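Local coordinates for dihydrodipicolinate synthase family protein (Sinorhizobium meliloti, PDB 4DNH), which is of unknown function but folds as a TIM barrel and is probably related to dihydrodipicolinate synthase, at residues 69-72 with 77-80; 16-21 with 357-362. One frame throughout, in Å; residues are numbered along the deposited sequence.

Contact 1: 69-72 with 77-80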
ATOM      1  N   HIS A  69     -12.442  -3.083   8.104  1.00 40.74           N
ATOM      2  CA  HIS A  69     -13.506  -2.325   8.783  1.00 42.21           C
ATOM      3  C   HIS A  69     -12.973  -1.140   9.535  1.00 43.60           C
ATOM      4  O   HIS A  69     -13.599  -0.058   9.538  1.00 46.23           O
ATOM      5  CB  HIS A  69     -14.355  -3.213   9.703  1.00 43.76           C
ATOM      6  CG  HIS A  69     -15.252  -4.173   8.961  1.00 45.63           C
ATOM      7  ND1 HIS A  69     -16.417  -3.792   8.394  1.00 48.69           N
ATOM      8  CD2 HIS A  69     -15.115  -5.537   8.697  1.00 47.49           C
ATOM      9  CE1 HIS A  69     -17.002  -4.856   7.806  1.00 50.43           C
ATOM     10  NE2 HIS A  69     -16.202  -5.925   7.990  1.00 51.43           N
ATOM     11  N   ARG A  70     -11.815  -1.317  10.163  1.00 41.11           N
ATOM     12  CA  ARG A  70     -11.105  -0.213  10.811  1.00 41.37           C
ATOM     13  C   ARG A  70     -10.833   0.909   9.811  1.00 41.70           C
ATOM     14  O   ARG A  70     -11.011   2.099  10.136  1.00 42.57           O
ATOM     15  CB  ARG A  70      -9.784  -0.701  11.421  1.00 41.12           C
ATOM     16  CG  ARG A  70      -9.065   0.291  12.322  1.00 43.63           C
ATOM     17  CD  ARG A  70      -7.742  -0.312  12.777  1.00 48.17           C
ATOM     18  NE  ARG A  70      -6.690   0.656  13.123  1.00 51.19           N
ATOM     19  CZ  ARG A  70      -6.611   1.306  14.286  1.00 53.16           C
ATOM     20  NH1 ARG A  70      -7.550   1.120  15.227  1.00 51.08           N
ATOM     21  NH2 ARG A  70      -5.605   2.154  14.504  1.00 48.94           N
ATOM     22  N   LEU A  71     -10.420   0.536   8.596  1.00 40.24           N
ATOM     23  CA  LEU A  71     -10.112   1.543   7.570  1.00 39.35           C
ATOM     24  C   LEU A  71     -11.382   2.225   7.100  1.00 39.95           C
ATOM     25  O   LEU A  71     -11.442   3.445   7.031  1.00 40.91           O
ATOM     26  CB  LEU A  71      -9.320   0.978   6.376  1.00 36.17           C
ATOM     27  CG  LEU A  71      -7.884   0.493   6.588  1.00 34.69           C
ATOM     28  CD1 LEU A  71      -7.349  -0.129   5.300  1.00 34.25           C
ATOM     29  CD2 LEU A  71      -6.953   1.595   7.067  1.00 33.34           C
ATOM     30  N   TRP A  72     -12.402   1.439   6.782  1.00 41.64           N
ATOM     31  CA  TRP A  72     -13.691   2.026   6.409  1.00 42.23           C
ATOM     32  C   TRP A  72     -14.242   2.940   7.461  1.00 42.03           C
ATOM     33  O   TRP A  72     -14.759   3.997   7.112  1.00 42.73           O
ATOM     34  CB  TRP A  72     -14.684   0.969   5.996  1.00 40.21           C
ATOM     35  CG  TRP A  72     -14.283   0.279   4.718  1.00 39.03           C
ATOM     36  CD1 TRP A  72     -13.706   0.856   3.589  1.00 38.39           C
ATOM     37  CD2 TRP A  72     -14.424  -1.148   4.387  1.00 38.92           C
ATOM     38  NE1 TRP A  72     -13.489  -0.085   2.615  1.00 37.29           N
ATOM     39  CE2 TRP A  72     -13.894  -1.307   3.024  1.00 37.64           C
ATOM     40  CE3 TRP A  72     -14.920  -2.273   5.057  1.00 39.59           C
ATOM     41  CZ2 TRP A  72     -13.872  -2.540   2.381  1.00 37.16           C
ATOM     42  CZ3 TRP A  72     -14.886  -3.512   4.399  1.00 39.15           C
ATOM     43  CH2 TRP A  72     -14.372  -3.639   3.093  1.00 38.50           C
ATOM     44  N   GLY A  77     -10.450   4.575   1.994  1.00 39.63           N
ATOM     45  CA  GLY A  77     -10.791   3.466   1.102  1.00 39.69           C
ATOM     46  C   GLY A  77      -9.817   2.310   1.288  1.00 39.59           C
ATOM     47  O   GLY A  77      -8.746   2.472   1.888  1.00 41.20           O
ATOM     48  N   VAL A  78     -10.172   1.150   0.758  1.00 36.50           N
ATOM     49  CA  VAL A  78      -9.320  -0.013   0.852  1.00 36.23           C
ATOM     50  C   VAL A  78      -8.853  -0.438  -0.551  1.00 37.03           C
ATOM     51  O   VAL A  78      -9.675  -0.622  -1.470  1.00 38.49           O
ATOM     52  CB  VAL A  78     -10.054  -1.174   1.584  1.00 38.44           C
ATOM     53  CG1 VAL A  78      -9.374  -2.516   1.325  1.00 40.67           C
ATOM     54  CG2 VAL A  78     -10.141  -0.904   3.085  1.00 37.17           C
ATOM     55  N   ALA A  79      -7.539  -0.585  -0.710  1.00 35.33           N
ATOM     56  CA  ALA A  79      -6.938  -1.126  -1.932  1.00 36.45           C
ATOM     57  C   ALA A  79      -6.533  -2.566  -1.647  1.00 37.24           C
ATOM     58  O   ALA A  79      -5.564  -2.790  -0.914  1.00 37.77           O
ATOM     59  CB  ALA A  79      -5.710  -0.316  -2.325  1.00 36.47           C
ATOM     60  N   GLU A  80      -7.253  -3.534  -2.216  1.00 36.40           N
ATOM     61  CA  GLU A  80      -7.096  -4.910  -1.780  1.00 37.71           C
ATOM     62  C   GLU A  80      -6.152  -5.759  -2.571  1.00 39.34           C
ATOM     63  O   GLU A  80      -6.064  -5.659  -3.805  1.00 38.56           O
ATOM     64  CB  GLU A  80      -8.424  -5.656  -1.724  1.00 41.50           C
ATOM     65  CG  GLU A  80      -9.030  -5.705  -0.338  1.00 45.89           C
ATOM     66  CD  GLU A  80      -8.192  -6.430   0.691  1.00 46.51           C
ATOM     67  OE1 GLU A  80      -6.953  -6.591   0.542  1.00 49.57           O
ATOM     68  OE2 GLU A  80      -8.800  -6.812   1.694  1.00 44.12           O
TER
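Val78 sets its CG2 methyl over one face of the Trp72 indole, 3.4 Å above the ring plane and displaced toward the rim on the pyrrole side. The closest ring atom is NE1, with Trp72 NE1 and Val78 CG2 3.5 Å apart, while Trp72 CE2 lies 3.8 Å from the same methyl. This methyl also meets Leu71, whose CD1 comes within 3.6 Å of Val78 CG2, so one branch of the valine fills the angle between two consecutive helix residues. The rotamer of Val78 explains this: CG1 is anti to the backbone N (chi1 162°), which puts CG2 anti to the carbonyl carbon and toward the helix. Leu71 and Trp72 each cross the valine at roughly a right angle.

The helix 61-73 and the strand 77-80 belong to the beta-alpha-beta unit that starts with strand 37-40, and the contact seats the C-terminal end of that helix on the outer side of the barrel strand. Ile115 of the next strand touches both Trp72 and Val78 and extends the apolar layer. The indole N-H is spent elsewhere, on the carbonyl oxygen of Leu114, which helps fix the rotation of the ring. With no hydrogen bond between the two segments, this buried interface rests on apolar and van der Waals contact, and Trp72 NE1, the polar atom closest to the Val78 methyl, is satisfied outside the two segments.

Contact 2: 16-21 with 357-362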
ATOM      1  N   TYR A  16      14.394   5.147  26.812  1.00 57.41           N
ATOM      2  CA  TYR A  16      13.531   5.948  25.983  1.00 54.40           C
ATOM      3  C   TYR A  16      12.258   6.225  26.734  1.00 57.36           C
ATOM      4  O   TYR A  16      11.565   5.300  27.145  1.00 59.56           O
ATOM      5  CB  TYR A  16      13.219   5.259  24.667  1.00 51.71           C
ATOM      6  CG  TYR A  16      12.390   6.136  23.763  1.00 49.90           C
ATOM      7  CD1 TYR A  16      12.975   7.222  23.094  1.00 47.59           C
ATOM      8  CD2 TYR A  16      11.010   5.907  23.594  1.00 48.18           C
ATOM      9  CE1 TYR A  16      12.221   8.044  22.275  1.00 46.85           C
ATOM     10  CE2 TYR A  16      10.243   6.733  22.773  1.00 46.93           C
ATOM     11  CZ  TYR A  16      10.859   7.800  22.117  1.00 47.61           C
ATOM     12  OH  TYR A  16      10.142   8.628  21.283  1.00 48.85           O
ATOM     13  N   ASP A  17      11.973   7.508  26.928  1.00 60.97           N
ATOM     14  CA  ASP A  17      10.721   7.961  27.526  1.00 63.54           C
ATOM     15  C   ASP A  17       9.759   8.298  26.406  1.00 57.76           C
ATOM     16  O   ASP A  17      10.120   9.031  25.482  1.00 56.51           O
ATOM     17  CB  ASP A  17      10.957   9.229  28.368  1.00 69.25           C
ATOM     18  CG  ASP A  17      12.051   9.057  29.406  1.00 73.65           C
ATOM     19  OD1 ASP A  17      12.035   8.038  30.132  1.00 73.41           O
ATOM     20  OD2 ASP A  17      12.923   9.952  29.500  1.00 78.29           O
ATOM     21  N   LEU A  18       8.536   7.783  26.479  1.00 56.52           N
ATOM     22  CA  LEU A  18       7.545   8.100  25.440  1.00 55.47           C
ATOM     23  C   LEU A  18       7.010   9.512  25.655  1.00 57.20           C
ATOM     24  O   LEU A  18       6.620   9.859  26.772  1.00 56.38           O
ATOM     25  CB  LEU A  18       6.379   7.114  25.427  1.00 52.25           C
ATOM     26  CG  LEU A  18       6.488   5.610  25.673  1.00 52.50           C
ATOM     27  CD1 LEU A  18       5.290   4.943  25.000  1.00 50.22           C
ATOM     28  CD2 LEU A  18       7.790   4.983  25.194  1.00 50.99           C
ATOM     29  N   THR A  19       6.996  10.316  24.589  1.00 58.45           N
ATOM     30  CA  THR A  19       6.551  11.721  24.674  1.00 58.67           C
ATOM     31  C   THR A  19       5.408  12.091  23.713  1.00 58.27           C
ATOM     32  O   THR A  19       4.965  13.233  23.683  1.00 61.47           O
ATOM     33  CB  THR A  19       7.706  12.722  24.425  1.00 57.62           C
ATOM     34  OG1 THR A  19       8.228  12.532  23.107  1.00 57.72           O
ATOM     35  CG2 THR A  19       8.817  12.586  25.460  1.00 56.99           C
ATOM     36  N   GLY A  20       4.934  11.141  22.924  1.00 56.89           N
ATOM     37  CA  GLY A  20       3.872  11.436  21.971  1.00 58.00           C
ATOM     38  C   GLY A  20       2.497  11.536  22.599  1.00 59.04           C
ATOM     39  O   GLY A  20       2.217  10.908  23.628  1.00 57.85           O
ATOM     40  N   ARG A  21       1.650  12.360  21.984  1.00 62.17           N
ATOM     41  CA  ARG A  21       0.219  12.377  22.284  1.00 62.86           C
ATOM     42  C   ARG A  21      -0.462  11.602  21.168  1.00 55.85           C
ATOM     43  O   ARG A  21      -0.449  12.047  20.021  1.00 53.34           O
ATOM     44  CB  ARG A  21      -0.317  13.808  22.332  1.00 70.81           C
ATOM     45  CG  ARG A  21       0.348  14.690  23.381  1.00 84.43           C
ATOM     46  CD  ARG A  21      -0.143  16.128  23.296  1.00 90.62           C
ATOM     47  N   GLU A 357      13.624   1.483  16.624  1.00 40.61           N
ATOM     48  CA  GLU A 357      13.573   2.837  16.060  1.00 41.66           C
ATOM     49  C   GLU A 357      12.168   3.169  15.560  1.00 40.46           C
ATOM     50  O   GLU A 357      11.633   4.253  15.847  1.00 43.13           O
ATOM     51  CB  GLU A 357      14.645   3.064  14.981  1.00 43.19           C
ATOM     52  CG  GLU A 357      14.593   4.441  14.306  1.00 44.75           C
ATOM     53  CD  GLU A 357      15.031   5.615  15.200  1.00 49.76           C
ATOM     54  OE1 GLU A 357      15.243   5.410  16.422  1.00 50.88           O
ATOM     55  OE2 GLU A 357      15.157   6.763  14.674  1.00 49.74           O
ATOM     56  N   LEU A 358      11.576   2.225  14.838  1.00 38.79           N
ATOM     57  CA  LEU A 358      10.160   2.266  14.465  1.00 39.53           C
ATOM     58  C   LEU A 358       9.248   2.634  15.653  1.00 39.20           C
ATOM     59  O   LEU A 358       8.406   3.510  15.538  1.00 42.04           O
ATOM     60  CB  LEU A 358       9.737   0.920  13.848  1.00 39.27           C
ATOM     61  CG  LEU A 358       8.424   0.869  13.058  1.00 40.32           C
ATOM     62  CD1 LEU A 358       8.440  -0.259  12.040  1.00 39.99           C
ATOM     63  CD2 LEU A 358       7.235   0.701  13.993  1.00 40.06           C
ATOM     64  N   PHE A 359       9.428   1.974  16.787  1.00 36.99           N
ATOM     65  CA  PHE A 359       8.692   2.314  18.008  1.00 36.58           C
ATOM     66  C   PHE A 359       8.872   3.787  18.447  1.00 37.27           C
ATOM     67  O   PHE A 359       7.877   4.459  18.739  1.00 37.16           O
ATOM     68  CB  PHE A 359       9.042   1.296  19.108  1.00 37.04           C
ATOM     69  CG  PHE A 359       8.446   1.581  20.463  1.00 38.18           C
ATOM     70  CD1 PHE A 359       9.083   2.449  21.358  1.00 39.99           C
ATOM     71  CD2 PHE A 359       7.285   0.931  20.876  1.00 38.65           C
ATOM     72  CE1 PHE A 359       8.545   2.690  22.618  1.00 42.22           C
ATOM     73  CE2 PHE A 359       6.742   1.160  22.140  1.00 40.88           C
ATOM     74  CZ  PHE A 359       7.371   2.043  23.015  1.00 42.61           C
ATOM     75  N   ARG A 360      10.105   4.301  18.476  1.00 38.06           N
ATOM     76  CA  ARG A 360      10.339   5.723  18.860  1.00 38.14           C
ATOM     77  C   ARG A 360       9.690   6.700  17.902  1.00 39.28           C
ATOM     78  O   ARG A 360       9.046   7.658  18.320  1.00 40.76           O
ATOM     79  CB  ARG A 360      11.814   6.083  18.898  1.00 38.68           C
ATOM     80  CG  ARG A 360      12.717   5.217  19.747  1.00 39.44           C
ATOM     81  CD  ARG A 360      14.132   5.759  19.644  1.00 40.66           C
ATOM     82  NE  ARG A 360      15.060   4.920  20.370  1.00 42.72           N
ATOM     83  CZ  ARG A 360      15.669   3.849  19.865  1.00 43.32           C
ATOM     84  NH1 ARG A 360      15.468   3.480  18.603  1.00 41.56           N
ATOM     85  NH2 ARG A 360      16.493   3.153  20.632  1.00 44.07           N
ATOM     86  N   LEU A 361       9.885   6.478  16.607  1.00 40.18           N
ATOM     87  CA  LEU A 361       9.291   7.358  15.605  1.00 40.55           C
ATOM     88  C   LEU A 361       7.758   7.244  15.620  1.00 42.79           C
ATOM     89  O   LEU A 361       7.061   8.251  15.454  1.00 42.36           O
ATOM     90  CB  LEU A 361       9.874   7.089  14.219  1.00 39.77           C
ATOM     91  CG  LEU A 361      11.390   7.325  14.041  1.00 40.09           C
ATOM     92  CD1 LEU A 361      11.874   6.705  12.747  1.00 38.39           C
ATOM     93  CD2 LEU A 361      11.773   8.800  14.095  1.00 40.65           C
ATOM     94  N   ALA A 362       7.232   6.038  15.859  1.00 43.31           N
ATOM     95  CA  ALA A 362       5.770   5.867  16.041  1.00 42.99           C
ATOM     96  C   ALA A 362       5.251   6.637  17.256  1.00 44.00           C
ATOM     97  O   ALA A 362       4.203   7.280  17.186  1.00 43.57           O
ATOM     98  CB  ALA A 362       5.390   4.399  16.141  1.00 40.07           C
TER
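With CG anti to the backbone N (chi1 -176°), Tyr16 extends its ring to the helix, and Arg360, whose CG instead lies anti to its own carbonyl carbon, runs its extended aliphatic chain across the ring face. Arg360 CG sits over the ring centre in a CH-pi contact, 3.8 Å from the centroid of the Tyr16 ring and 10° off its normal. Arg360 CB lies nearer the phenol end, 3.8 Å from Tyr16 CZ. The guanidinium does not stack: its plane is nearly perpendicular to the ring, at 88°. Its NH1 makes a salt bridge with Glu357 OE1 one turn earlier in the helix, at 2.9 Å, using the anti lone pair of that oxygen in a bent approach tilted from the guanidinium plane, and its NH2 bonds to the carbonyl oxygen of Pro8. These two partners fix the guanidinium end and probably help keep the aliphatic chain over the tyrosine.

Beside this pair, Leu18 brings CD2 to the edge of the Phe359 ring, 3.5 Å from Phe359 CE1, while Tyr16 CD2 is farther from Phe359 CE1, at 4.2 Å. The Tyr16 hydroxyl is bonded to Asp363, which also accepts the backbone N-H groups of Thr19 and Gly20, so one carboxylate ties down the loop and the hydroxyl. The whole is a beta-hairpin, strands 4-9 and 12-17, laid against helix 352-364 and packed on the C-terminal helices outside the eight-stranded TIM barrel.

Overall arrangement
From the N terminus, the chain first forms the hairpin of strands 4-9 and 12-17, whose end supplies residues 16-21 to contact 2. It then enters the barrel through strand 37-40 and helix 61-73, and contact 1 closes a short loop, with just four residues between its segments, where helix 61-73 turns back into strand 77-80. The remaining barrel strands, ending with 273-276, and a run of further helices follow before helix 352-364 returns to residues 16-21. Contact 2 therefore closes a loop of 335 residues, and contact 1 is nested inside it. Their centres are 26 Å apart and they do not touch: one joins neighbouring elements within the barrel, the other ties the N-terminal hairpin region to a helix near the C terminus.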